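Local structure of fimbrin (Schizosaccharomyces pombe, 1RT8) at residues 291-296 and 384-389; 418-423 and 449-454; 165-170 and 184-189; 312-317 and 331-336. The protein binds and crosslinks actin filaments, associating with actin structures that serve cell polarity, cytokinesis, mating and spore formation. All blocks are in the same frame, centred on the assembly; numbering follows the deposited sequence.

Contact 1. Residues 291-296 and 384-389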
loop_
_atom_site.group_PDB
_atom_site.type_symbol
_atom_site.label_atom_id
_atom_site.label_comp_id
_atom_site.label_asym_id
_atom_site.label_seq_id
_atom_site.Cartn_x
_atom_site.Cartn_y
_atom_site.Cartn_z
ATOM N N THR A 291 -8.827 -1.395 6.645
ATOM C CA THR A 291 -8.064 -0.152 6.604
ATOM C C THR A 291 -7.704 0.164 5.157
ATOM O O THR A 291 -7.854 1.295 4.714
ATOM C CB THR A 291 -6.752 -0.247 7.421
ATOM O OG1 THR A 291 -7.061 -0.248 8.819
ATOM C CG2 THR A 291 -5.832 0.939 7.111
ATOM N N LEU A 292 -7.231 -0.841 4.429
ATOM C CA LEU A 292 -6.871 -0.644 3.031
ATOM C C LEU A 292 -8.124 -0.254 2.258
ATOM O O LEU A 292 -8.104 0.678 1.458
ATOM C CB LEU A 292 -6.281 -1.930 2.443
ATOM C CG LEU A 292 -4.885 -2.359 2.913
ATOM C CD1 LEU A 292 -4.640 -3.813 2.533
ATOM C CD2 LEU A 292 -3.826 -1.451 2.281
ATOM N N TRP A 293 -9.223 -0.954 2.510
ATOM C CA TRP A 293 -10.467 -0.658 1.809
ATOM C C TRP A 293 -10.950 0.776 2.055
ATOM O O TRP A 293 -11.137 1.549 1.114
ATOM C CB TRP A 293 -11.560 -1.649 2.215
ATOM C CG TRP A 293 -12.872 -1.348 1.560
ATOM C CD1 TRP A 293 -13.144 -1.384 0.225
ATOM C CD2 TRP A 293 -14.077 -0.919 2.205
ATOM N NE1 TRP A 293 -14.445 -1.000 -0.005
ATOM C CE2 TRP A 293 -15.041 -0.709 1.193
ATOM C CE3 TRP A 293 -14.435 -0.689 3.539
ATOM C CZ2 TRP A 293 -16.341 -0.280 1.471
ATOM C CZ3 TRP A 293 -15.733 -0.260 3.819
ATOM C CH2 TRP A 293 -16.669 -0.059 2.786
ATOM N N LEU A 294 -11.159 1.136 3.316
ATOM C CA LEU A 294 -11.612 2.489 3.626
ATOM C C LEU A 294 -10.658 3.545 3.054
ATOM O O LEU A 294 -11.108 4.552 2.516
ATOM C CB LEU A 294 -11.750 2.674 5.143
ATOM C CG LEU A 294 -12.962 1.988 5.780
ATOM C CD1 LEU A 294 -12.811 1.968 7.303
ATOM C CD2 LEU A 294 -14.237 2.716 5.375
ATOM N N ASN A 295 -9.347 3.319 3.162
ATOM C CA ASN A 295 -8.391 4.293 2.642
ATOM C C ASN A 295 -8.522 4.395 1.133
ATOM O O ASN A 295 -8.247 5.446 0.558
ATOM C CB ASN A 295 -6.938 3.927 2.999
ATOM C CG ASN A 295 -6.560 4.317 4.427
ATOM O OD1 ASN A 295 -7.225 5.137 5.055
ATOM N ND2 ASN A 295 -5.476 3.739 4.933
ATOM N N SER A 296 -8.958 3.308 0.500
ATOM C CA SER A 296 -9.128 3.289 -0.948
ATOM C C SER A 296 -10.262 4.221 -1.356
ATOM O O SER A 296 -10.354 4.633 -2.513
ATOM C CB SER A 296 -9.414 1.861 -1.453
ATOM O OG SER A 296 -10.793 1.534 -1.366
ATOM N N ALA A 384 -17.409 -5.150 13.110
ATOM C CA ALA A 384 -18.726 -5.562 12.647
ATOM C C ALA A 384 -19.406 -4.457 11.828
ATOM O O ALA A 384 -20.023 -4.731 10.793
ATOM C CB ALA A 384 -19.604 -5.956 13.841
ATOM N N LEU A 385 -19.299 -3.214 12.286
ATOM C CA LEU A 385 -19.919 -2.106 11.562
ATOM C C LEU A 385 -19.231 -1.878 10.213
ATOM O O LEU A 385 -19.899 -1.721 9.199
ATOM C CB LEU A 385 -19.877 -0.819 12.390
ATOM C CG LEU A 385 -20.263 0.480 11.665
ATOM C CD1 LEU A 385 -21.682 0.369 11.117
ATOM C CD2 LEU A 385 -20.168 1.657 12.647
ATOM N N VAL A 386 -17.903 -1.852 10.189
ATOM C CA VAL A 386 -17.233 -1.642 8.910
ATOM C C VAL A 386 -17.552 -2.810 7.978
ATOM O O VAL A 386 -17.798 -2.602 6.788
ATOM C CB VAL A 386 -15.707 -1.486 9.069
ATOM C CG1 VAL A 386 -15.046 -1.389 7.703
ATOM C CG2 VAL A 386 -15.394 -0.238 9.887
ATOM N N TRP A 387 -17.570 -4.029 8.513
ATOM C CA TRP A 387 -17.890 -5.193 7.693
ATOM C C TRP A 387 -19.252 -5.026 7.032
ATOM O O TRP A 387 -19.400 -5.283 5.840
ATOM C CB TRP A 387 -17.888 -6.479 8.520
ATOM C CG TRP A 387 -18.466 -7.645 7.772
ATOM C CD1 TRP A 387 -19.554 -8.389 8.128
ATOM C CD2 TRP A 387 -18.007 -8.179 6.519
ATOM N NE1 TRP A 387 -19.803 -9.355 7.174
ATOM C CE2 TRP A 387 -18.867 -9.247 6.177
ATOM C CE3 TRP A 387 -16.950 -7.859 5.657
ATOM C CZ2 TRP A 387 -18.705 -9.998 5.005
ATOM C CZ3 TRP A 387 -16.787 -8.612 4.485
ATOM C CH2 TRP A 387 -17.659 -9.665 4.175
ATOM N N GLN A 388 -20.252 -4.601 7.798
ATOM C CA GLN A 388 -21.582 -4.408 7.224
ATOM C C GLN A 388 -21.516 -3.412 6.073
ATOM O O GLN A 388 -22.212 -3.569 5.069
ATOM C CB GLN A 388 -22.560 -3.904 8.282
ATOM C CG GLN A 388 -22.948 -4.962 9.272
ATOM C CD GLN A 388 -23.745 -6.076 8.636
ATOM O OE1 GLN A 388 -23.521 -7.252 8.929
ATOM N NE2 GLN A 388 -24.689 -5.718 7.763
ATOM N N MET A 389 -20.690 -2.381 6.227
ATOM C CA MET A 389 -20.536 -1.381 5.175
ATOM C C MET A 389 -19.908 -2.030 3.939
ATOM O O MET A 389 -20.376 -1.834 2.815
ATOM C CB MET A 389 -19.658 -0.220 5.657
ATOM C CG MET A 389 -19.662 0.976 4.724
ATOM S SD MET A 389 -18.494 2.271 5.207
ATOM C CE MET A 389 -19.545 3.372 6.146
#
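Trp293 meets Met389 and Val386 with the outer edge of its six-membered ring. Met389 CG sits in the ring plane, 3.7 Å from Trp293 CH2, and Met389 SD follows at 5.0 Å from the centroid of that ring, 73° off its normal: an oblique Met-aromatic contact. Farther along the edge, Val386 CG1 comes within 4.1 Å of Trp293 CZ3. The same methyl faces Leu294 CD1 tip to tip at 4.1 Å, so one valine branch serves both residues of helix 282-296. With CG opposite the backbone N (chi1 178°), the indole is thrown across the gap to helix 379-397. Met389 begins in the same way and bends only at its last torsion. These long side chains span axes 11.4 Å apart, crossing at 55°; the nearest CA atoms, of Leu294 and Val386, are 8.8 Å apart. A serine in place of Trp293 would probably open a gap where Met389 CG and SD pack and leave that chain freer to turn. All four touching residues are buried in the third calponin-homology domain, where Ala319 of helix 314-323 touches Leu294 and Met389, Phe306 of helix 306-309 meets Val386, and Met390 and Asn393 also pack on the indole.

Contact 2. Residues 418-423 and 449-454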
loop_
_atom_site.group_PDB
_atom_site.type_symbol
_atom_site.label_atom_id
_atom_site.label_comp_id
_atom_site.label_asym_id
_atom_site.label_seq_id
_atom_site.Cartn_x
_atom_site.Cartn_y
_atom_site.Cartn_z
ATOM N N ASN A 418 -19.158 -22.025 -6.446
ATOM C CA ASN A 418 -19.118 -23.459 -6.723
ATOM C C ASN A 418 -19.387 -23.754 -8.210
ATOM O O ASN A 418 -18.737 -24.620 -8.794
ATOM C CB ASN A 418 -20.125 -24.217 -5.850
ATOM C CG ASN A 418 -19.574 -24.549 -4.474
ATOM O OD1 ASN A 418 -18.396 -24.880 -4.328
ATOM N ND2 ASN A 418 -20.429 -24.480 -3.455
ATOM N N SER A 419 -20.338 -23.038 -8.806
ATOM C CA SER A 419 -20.684 -23.204 -10.221
ATOM C C SER A 419 -19.469 -22.934 -11.095
ATOM O O SER A 419 -19.201 -23.665 -12.044
ATOM C CB SER A 419 -21.793 -22.234 -10.628
ATOM O OG SER A 419 -22.965 -22.478 -9.882
ATOM N N MET A 420 -18.749 -21.866 -10.766
ATOM C CA MET A 420 -17.548 -21.476 -11.493
ATOM C C MET A 420 -16.450 -22.544 -11.336
ATOM O O MET A 420 -15.821 -22.948 -12.312
ATOM C CB MET A 420 -17.062 -20.123 -10.955
ATOM C CG MET A 420 -16.597 -19.146 -12.017
ATOM S SD MET A 420 -17.790 -18.916 -13.347
ATOM C CE MET A 420 -18.039 -17.151 -13.341
ATOM N N ALA A 421 -16.247 -23.011 -10.108
ATOM C CA ALA A 421 -15.228 -24.017 -9.807
ATOM C C ALA A 421 -15.502 -25.382 -10.441
ATOM O O ALA A 421 -14.571 -26.136 -10.735
ATOM C CB ALA A 421 -15.090 -24.176 -8.300
ATOM N N ALA A 422 -16.778 -25.703 -10.640
ATOM C CA ALA A 422 -17.160 -26.986 -11.227
ATOM C C ALA A 422 -16.907 -27.063 -12.728
ATOM O O ALA A 422 -17.170 -28.093 -13.346
ATOM C CB ALA A 422 -18.631 -27.267 -10.948
ATOM N N LYS A 423 -16.404 -25.983 -13.315
ATOM C CA LYS A 423 -16.133 -25.955 -14.747
ATOM C C LYS A 423 -14.715 -26.440 -15.060
ATOM O O LYS A 423 -13.916 -25.712 -15.651
ATOM C CB LYS A 423 -16.336 -24.535 -15.299
ATOM C CG LYS A 423 -17.715 -23.958 -15.002
ATOM C CD LYS A 423 -17.973 -22.643 -15.729
ATOM C CE LYS A 423 -19.347 -22.091 -15.337
ATOM N NZ LYS A 423 -19.786 -20.904 -16.137
ATOM N N HIS A 449 -10.531 -20.412 -12.749
ATOM C CA HIS A 449 -10.463 -21.247 -13.935
ATOM C C HIS A 449 -11.831 -21.254 -14.599
ATOM O O HIS A 449 -11.943 -21.352 -15.824
ATOM C CB HIS A 449 -10.044 -22.675 -13.563
ATOM C CG HIS A 449 -10.028 -23.614 -14.731
ATOM N ND1 HIS A 449 -11.092 -24.436 -15.037
ATOM C CD2 HIS A 449 -9.112 -23.804 -15.709
ATOM C CE1 HIS A 449 -10.832 -25.090 -16.156
ATOM N NE2 HIS A 449 -9.638 -24.724 -16.584
ATOM N N GLY A 450 -12.879 -21.151 -13.789
ATOM C CA GLY A 450 -14.214 -21.120 -14.355
ATOM C C GLY A 450 -14.498 -19.797 -15.050
ATOM O O GLY A 450 -15.252 -19.746 -16.025
ATOM N N ILE A 451 -13.899 -18.719 -14.552
ATOM C CA ILE A 451 -14.105 -17.387 -15.121
ATOM C C ILE A 451 -13.339 -17.224 -16.424
ATOM O O ILE A 451 -13.862 -16.689 -17.402
ATOM C CB ILE A 451 -13.657 -16.298 -14.129
ATOM C CG1 ILE A 451 -14.524 -16.364 -12.872
ATOM C CG2 ILE A 451 -13.783 -14.907 -14.751
ATOM C CD1 ILE A 451 -14.109 -15.370 -11.810
ATOM N N LYS A 452 -12.096 -17.693 -16.422
ATOM C CA LYS A 452 -11.229 -17.621 -17.588
ATOM C C LYS A 452 -10.281 -18.819 -17.502
ATOM O O LYS A 452 -9.247 -18.758 -16.835
ATOM C CB LYS A 452 -10.437 -16.312 -17.561
ATOM C CG LYS A 452 -9.512 -16.117 -18.748
ATOM C CD LYS A 452 -10.279 -15.862 -20.038
ATOM C CE LYS A 452 -9.309 -15.625 -21.193
ATOM N NZ LYS A 452 -9.979 -15.275 -22.471
ATOM N N SER A 453 -10.635 -19.906 -18.179
ATOM C CA SER A 453 -9.827 -21.119 -18.128
ATOM C C SER A 453 -8.383 -20.915 -18.562
ATOM O O SER A 453 -7.481 -21.496 -17.975
ATOM C CB SER A 453 -10.465 -22.220 -18.977
ATOM O OG SER A 453 -10.563 -21.807 -20.327
ATOM N N GLU A 454 -8.163 -20.077 -19.568
ATOM C CA GLU A 454 -6.813 -19.835 -20.066
ATOM C C GLU A 454 -5.855 -19.278 -19.014
ATOM O O GLU A 454 -4.650 -19.490 -19.098
ATOM C CB GLU A 454 -6.841 -18.878 -21.265
ATOM C CG GLU A 454 -7.593 -19.388 -22.495
ATOM C CD GLU A 454 -9.099 -19.489 -22.280
ATOM O OE1 GLU A 454 -9.660 -18.671 -21.516
ATOM O OE2 GLU A 454 -9.728 -20.378 -22.894
HETATM O O HOH W 1 -12.865 -24.731 -12.833
#
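Met420 O and Gly450 CA meet at 3.2 Å in a CA-H...O contact, bent to 142° at the hydrogen, which brings the backbones of two helix ends to 4.4 Å between Met420 CA and Gly450 CA. The absence of a side chain on Gly450 makes this approach possible, since a CB there would run into Met420 O. Beside the glycine, the side chains of Met420 and Ile451 cross at about a right angle: Met420 CG lies 3.6 Å from Ile451 CG1, and the methyl CE of the same methionine touches that CG1 too. The bend of Met420 about its second torsion (chi2 51°) turns the thioether back along the glycine, so that SD lies near the Gly450 carbonyl.

This is helix-to-helix packing within the fourth calponin-homology domain, in the second actin-binding region, where helix 410-421 ends against the last turn of helix 442-451. Val447, one turn before Ile451, gives Met420 a further neighbour.

Past the helix end, the extended chain of Lys423 runs by the glycine, with CD 4.0 Å from Gly450 O. Nearby, the His449 imidazole turns its ND1 edge to Lys423 O, 3.2 Å from ND1 and just past the end of helix 410-421. A water in the ring plane bridges the two segments: it is 2.8 Å from His449 ND1 and hydrogen-bonds to Ala421 O at 3.0 Å. The ring of Tyr458 meets the imidazole with planes inclined at about 55°. Beyond the helix, Lys452 NZ pairs with Glu454 OE1 at 3.5 Å.

Contact 3. Residues 165-170 and 184-189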
loop_
_atom_site.group_PDB
_atom_site.type_symbol
_atom_site.label_atom_id
_atom_site.label_comp_id
_atom_site.label_asym_id
_atom_site.label_seq_id
_atom_site.Cartn_x
_atom_site.Cartn_y
_atom_site.Cartn_z
ATOM N N ILE A 165 7.907 8.245 10.884
ATOM C CA ILE A 165 8.754 7.355 11.667
ATOM C C ILE A 165 10.172 7.921 11.626
ATOM O O ILE A 165 10.902 7.890 12.615
ATOM C CB ILE A 165 8.764 5.925 11.083
ATOM C CG1 ILE A 165 7.406 5.260 11.318
ATOM C CG2 ILE A 165 9.878 5.101 11.727
ATOM C CD1 ILE A 165 7.290 3.874 10.709
ATOM N N LEU A 166 10.548 8.456 10.469
ATOM C CA LEU A 166 11.877 9.012 10.288
ATOM C C LEU A 166 12.086 10.368 10.977
ATOM O O LEU A 166 13.164 10.634 11.506
ATOM C CB LEU A 166 12.189 9.101 8.796
ATOM C CG LEU A 166 12.347 7.741 8.094
ATOM C CD1 LEU A 166 12.481 7.926 6.580
ATOM C CD2 LEU A 166 13.576 7.033 8.657
ATOM N N LEU A 167 11.058 11.214 10.988
ATOM C CA LEU A 167 11.166 12.521 11.628
ATOM C C LEU A 167 11.457 12.395 13.117
ATOM O O LEU A 167 12.320 13.090 13.643
ATOM C CB LEU A 167 9.887 13.332 11.419
ATOM C CG LEU A 167 9.722 13.882 10.002
ATOM C CD1 LEU A 167 8.383 14.597 9.886
ATOM C CD2 LEU A 167 10.875 14.827 9.681
ATOM N N ARG A 168 10.731 11.512 13.793
ATOM C CA ARG A 168 10.948 11.290 15.218
ATOM C C ARG A 168 12.383 10.795 15.427
ATOM O O ARG A 168 13.072 11.202 16.362
ATOM C CB ARG A 168 9.962 10.244 15.755
ATOM C CG ARG A 168 8.487 10.597 15.575
ATOM C CD ARG A 168 7.585 9.642 16.398
ATOM N NE ARG A 168 6.160 9.947 16.245
ATOM C CZ ARG A 168 5.167 9.221 16.756
ATOM N NH1 ARG A 168 5.427 8.133 17.465
ATOM N NH2 ARG A 168 3.902 9.587 16.557
ATOM N N TRP A 169 12.823 9.909 14.544
ATOM C CA TRP A 169 14.169 9.343 14.604
ATOM C C TRP A 169 15.225 10.434 14.417
ATOM O O TRP A 169 16.110 10.614 15.254
ATOM C CB TRP A 169 14.328 8.291 13.508
ATOM C CG TRP A 169 15.704 7.711 13.399
ATOM C CD1 TRP A 169 16.278 6.786 14.230
ATOM C CD2 TRP A 169 16.676 7.994 12.382
ATOM N NE1 TRP A 169 17.540 6.473 13.788
ATOM C CE2 TRP A 169 17.811 7.199 12.656
ATOM C CE3 TRP A 169 16.696 8.843 11.266
ATOM C CZ2 TRP A 169 18.955 7.226 11.854
ATOM C CZ3 TRP A 169 17.837 8.872 10.468
ATOM C CH2 TRP A 169 18.950 8.066 10.767
ATOM N N PHE A 170 15.124 11.144 13.299
ATOM C CA PHE A 170 16.041 12.225 12.966
ATOM C C PHE A 170 16.159 13.156 14.173
ATOM O O PHE A 170 17.263 13.450 14.634
ATOM C CB PHE A 170 15.494 12.977 11.737
ATOM C CG PHE A 170 16.500 13.849 11.037
ATOM C CD1 PHE A 170 16.418 14.039 9.659
ATOM C CD2 PHE A 170 17.513 14.492 11.738
ATOM C CE1 PHE A 170 17.326 14.849 8.990
ATOM C CE2 PHE A 170 18.427 15.308 11.080
ATOM C CZ PHE A 170 18.336 15.488 9.702
ATOM N N SER A 184 11.041 18.958 10.760
ATOM C CA SER A 184 9.615 18.657 10.667
ATOM C C SER A 184 9.202 18.334 9.233
ATOM O O SER A 184 8.025 18.120 8.947
ATOM C CB SER A 184 8.777 19.823 11.214
ATOM O OG SER A 184 8.844 20.951 10.365
ATOM N N ASN A 185 10.183 18.299 8.340
ATOM C CA ASN A 185 9.958 17.975 6.940
ATOM C C ASN A 185 11.283 17.579 6.305
ATOM O O ASN A 185 12.329 17.612 6.956
ATOM C CB ASN A 185 9.350 19.169 6.182
ATOM C CG ASN A 185 10.199 20.435 6.270
ATOM O OD1 ASN A 185 11.360 20.464 5.852
ATOM N ND2 ASN A 185 9.609 21.498 6.810
ATOM N N PHE A 186 11.237 17.201 5.032
ATOM C CA PHE A 186 12.439 16.809 4.327
ATOM C C PHE A 186 12.687 17.730 3.148
ATOM O O PHE A 186 13.121 17.292 2.082
ATOM C CB PHE A 186 12.333 15.360 3.852
ATOM C CG PHE A 186 12.152 14.380 4.962
ATOM C CD1 PHE A 186 10.908 14.205 5.556
ATOM C CD2 PHE A 186 13.228 13.639 5.428
ATOM C CE1 PHE A 186 10.742 13.306 6.597
ATOM C CE2 PHE A 186 13.071 12.739 6.469
ATOM C CZ PHE A 186 11.827 12.571 7.055
ATOM N N SER A 187 12.392 19.011 3.337
ATOM C CA SER A 187 12.621 19.998 2.293
ATOM C C SER A 187 13.386 21.175 2.885
ATOM O O SER A 187 14.615 21.160 2.935
ATOM C CB SER A 187 11.296 20.467 1.679
ATOM O OG SER A 187 10.438 21.014 2.660
ATOM N N LYS A 188 12.663 22.182 3.356
ATOM C CA LYS A 188 13.294 23.358 3.940
ATOM C C LYS A 188 14.212 23.031 5.125
ATOM O O LYS A 188 15.338 23.526 5.199
ATOM C CB LYS A 188 12.222 24.352 4.393
ATOM C CG LYS A 188 12.688 25.797 4.382
ATOM C CD LYS A 188 13.122 26.200 2.978
ATOM C CE LYS A 188 13.664 27.621 2.935
ATOM N NZ LYS A 188 14.199 27.964 1.581
ATOM N N ASP A 189 13.735 22.192 6.040
ATOM C CA ASP A 189 14.501 21.827 7.232
ATOM C C ASP A 189 15.828 21.087 7.030
ATOM O O ASP A 189 16.635 21.010 7.952
ATOM C CB ASP A 189 13.626 21.003 8.176
ATOM C CG ASP A 189 12.577 21.843 8.874
ATOM O OD1 ASP A 189 12.428 23.029 8.516
ATOM O OD2 ASP A 189 11.899 21.311 9.775
#
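Leu167 brings one branch against the CE1-CZ end of the Phe186 ring: its CD2 comes to 3.4 Å from Phe186 CE1 and its CG to 3.6 Å from the same atom, the two side chains passing at a slant. Leu166 meets the ring at its rim instead, CB lying close to the ring plane 3.9 Å from Phe186 CZ. This is the tight part, two successive helix residues closing on one aromatic end. Phe186 reaches them because its ring swings opposite its own carbonyl carbon (chi1 -60°), back toward the helix.

The other branch of Leu167 marks the looser side. Within the loop 184-189, CD1 meets backbone, 3.7 Å from Ser184 O, and the exposed Ser184 turns its CB away from the helix. Here the loop is held by its own polar bonds. Asp189 OD2 accepts from both Ser184 N, at 2.7 Å, and Ser184 OG, while Asn185 OD1 takes Ser187 N, making an Asx turn, and Asp189 N at 2.9 Å. The carboxylate and amide thus tie the bend that presents Phe186.

In the second calponin-homology domain, the contact fastens this loop between helices 162-176 and 194-203 onto helix 162-176. Helix 248-261 completes the packing, with Leu252 and Val255 against Phe186 and Ala256 and Phe259 against Leu166.

Contact 4. Residues 312-317 and 331-336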
loop_
_atom_site.group_PDB
_atom_site.type_symbol
_atom_site.label_atom_id
_atom_site.label_comp_id
_atom_site.label_asym_id
_atom_site.label_seq_id
_atom_site.Cartn_x
_atom_site.Cartn_y
_atom_site.Cartn_z
ATOM N N ASP A 312 -14.036 9.047 16.502
ATOM C CA ASP A 312 -14.806 10.282 16.468
ATOM C C ASP A 312 -15.844 10.281 15.344
ATOM O O ASP A 312 -16.476 11.298 15.079
ATOM C CB ASP A 312 -13.890 11.512 16.354
ATOM C CG ASP A 312 -13.192 11.603 15.011
ATOM O OD1 ASP A 312 -13.703 11.042 14.017
ATOM O OD2 ASP A 312 -12.138 12.253 14.947
ATOM N N GLY A 313 -15.987 9.134 14.681
ATOM C CA GLY A 313 -16.974 8.967 13.629
ATOM C C GLY A 313 -16.804 9.670 12.297
ATOM O O GLY A 313 -17.582 9.426 11.371
ATOM N N LEU A 314 -15.798 10.527 12.182
ATOM C CA LEU A 314 -15.579 11.276 10.952
ATOM C C LEU A 314 -15.195 10.419 9.753
ATOM O O LEU A 314 -15.674 10.648 8.642
ATOM C CB LEU A 314 -14.524 12.355 11.196
ATOM C CG LEU A 314 -14.975 13.444 12.177
ATOM C CD1 LEU A 314 -13.882 14.512 12.308
ATOM C CD2 LEU A 314 -16.261 14.075 11.666
ATOM N N ILE A 315 -14.327 9.441 9.978
ATOM C CA ILE A 315 -13.892 8.538 8.919
ATOM C C ILE A 315 -15.076 7.747 8.382
ATOM O O ILE A 315 -15.263 7.648 7.172
ATOM C CB ILE A 315 -12.819 7.550 9.437
ATOM C CG1 ILE A 315 -11.544 8.314 9.799
ATOM C CG2 ILE A 315 -12.549 6.457 8.396
ATOM C CD1 ILE A 315 -10.904 9.057 8.659
ATOM N N LEU A 316 -15.879 7.186 9.283
ATOM C CA LEU A 316 -17.047 6.411 8.877
ATOM C C LEU A 316 -18.040 7.264 8.079
ATOM O O LEU A 316 -18.567 6.829 7.048
ATOM C CB LEU A 316 -17.739 5.810 10.110
ATOM C CG LEU A 316 -16.977 4.648 10.780
ATOM C CD1 LEU A 316 -17.594 4.295 12.120
ATOM C CD2 LEU A 316 -17.005 3.441 9.863
ATOM N N LEU A 317 -18.288 8.481 8.557
ATOM C CA LEU A 317 -19.215 9.371 7.885
ATOM C C LEU A 317 -18.722 9.710 6.481
ATOM O O LEU A 317 -19.516 9.784 5.545
ATOM C CB LEU A 317 -19.433 10.632 8.724
ATOM C CG LEU A 317 -20.211 10.341 10.017
ATOM C CD1 LEU A 317 -20.290 11.583 10.892
ATOM C CD2 LEU A 317 -21.602 9.838 9.672
ATOM N N LYS A 331 -23.911 19.400 8.381
ATOM C CA LYS A 331 -24.242 20.506 9.272
ATOM C C LYS A 331 -24.607 19.924 10.631
ATOM O O LYS A 331 -24.679 20.638 11.631
ATOM C CB LYS A 331 -25.419 21.314 8.717
ATOM C CG LYS A 331 -25.104 22.073 7.432
ATOM C CD LYS A 331 -26.312 22.858 6.916
ATOM C CE LYS A 331 -26.003 23.545 5.586
ATOM N NZ LYS A 331 -27.166 24.311 5.051
ATOM N N LYS A 332 -24.831 18.615 10.658
ATOM C CA LYS A 332 -25.187 17.920 11.890
ATOM C C LYS A 332 -23.995 17.165 12.481
ATOM O O LYS A 332 -24.120 16.513 13.515
ATOM C CB LYS A 332 -26.331 16.933 11.627
ATOM C CG LYS A 332 -27.623 17.579 11.144
ATOM C CD LYS A 332 -28.671 16.525 10.801
ATOM C CE LYS A 332 -29.927 17.156 10.203
ATOM N NZ LYS A 332 -30.873 16.138 9.657
ATOM N N VAL A 333 -22.844 17.273 11.826
ATOM C CA VAL A 333 -21.628 16.587 12.255
ATOM C C VAL A 333 -20.640 17.476 13.020
ATOM O O VAL A 333 -20.424 18.635 12.658
ATOM C CB VAL A 333 -20.898 15.992 11.026
ATOM C CG1 VAL A 333 -19.573 15.365 11.447
ATOM C CG2 VAL A 333 -21.789 14.961 10.346
ATOM N N ASN A 334 -20.034 16.923 14.073
ATOM C CA ASN A 334 -19.048 17.656 14.867
ATOM C C ASN A 334 -17.674 17.463 14.227
ATOM O O ASN A 334 -17.257 16.335 13.966
ATOM C CB ASN A 334 -19.020 17.143 16.316
ATOM C CG ASN A 334 -20.333 17.380 17.042
ATOM O OD1 ASN A 334 -20.754 18.519 17.221
ATOM N ND2 ASN A 334 -20.989 16.303 17.455
ATOM N N LYS A 335 -16.978 18.570 13.982
ATOM C CA LYS A 335 -15.662 18.546 13.355
ATOM C C LYS A 335 -14.513 18.294 14.327
ATOM O O LYS A 335 -14.619 18.588 15.514
ATOM C CB LYS A 335 -15.409 19.875 12.638
ATOM C CG LYS A 335 -16.371 20.186 11.500
ATOM C CD LYS A 335 -15.965 21.492 10.829
ATOM C CE LYS A 335 -16.926 21.905 9.730
ATOM N NZ LYS A 335 -16.510 23.206 9.119
ATOM N N ALA A 336 -13.409 17.753 13.814
ATOM C CA ALA A 336 -12.240 17.497 14.640
ATOM C C ALA A 336 -11.713 18.850 15.118
ATOM O O ALA A 336 -11.640 19.799 14.342
ATOM C CB ALA A 336 -11.172 16.785 13.828
#
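Leu314 N, at the root of the side chain that packs on Val333 and Asn334, donates to Asp312 OD1 at 2.8 Å and 164°, meeting the oxygen almost head-on. The bond closes an Asx turn just before helix 314-323, with Gly313 at the N-cap position; its positive phi of 70° turns the chain into the helix. Leu314 is thereby set under the loop 331-336 and spreads its two methyls along its underside. CD2 lies 3.4 Å from Asn334 O and 3.6 Å from Val333 CG1, while CD1 touches Ala336 at its N and, at 3.8 Å, its CB. One turn on, Leu317 CD1 meets Val333 CG2 tip to tip at 3.7 Å; with CG1 opposite the backbone N (chi1 176°), Val333 turns CG1 to Leu314 and CG2 to Leu317, CG1 lying near Leu317 CD1 as well. An alanine in place of Leu314 would probably leave Ala336 CB without its hydrocarbon mate and Val333 CG1 with Leu317 alone of the two leucines, letting the loop shift on the helix.

Asn351 ND2 of helix 345-361 donates to both Asp312 O and Asn334 O, and Asn334 ND2 is held by Glu350 OE1 and Lys347 O. The loop therefore meets helix 314-323 directly through leucine methyls set against side chains and backbone, while its position along the helix is likely to be set by the hydrogen bonds of Asn351 and Asn334 with helix 345-361.

How the contacts relate
Contact 1 is the core contact, all four of its touching residues being buried; contact 3 is partly buried, and contacts 2 and 4 lie at the surface. Contacts 1 and 4 share the third calponin-homology domain, their centres about 16 Å apart, and touch through Leu316, which packs on Leu385, Val386 and Met389. Contact 3 belongs to the second domain and contact 2 to the fourth, about 51 Å apart between centres. Contacts 3 and 4 are alike: each seats a loop on the helix preceding it by leucine methyls, beside an Asx turn. Apolar side chains alone make contact 1, whereas contact 2 adds a close glycine backbone and a bridging water.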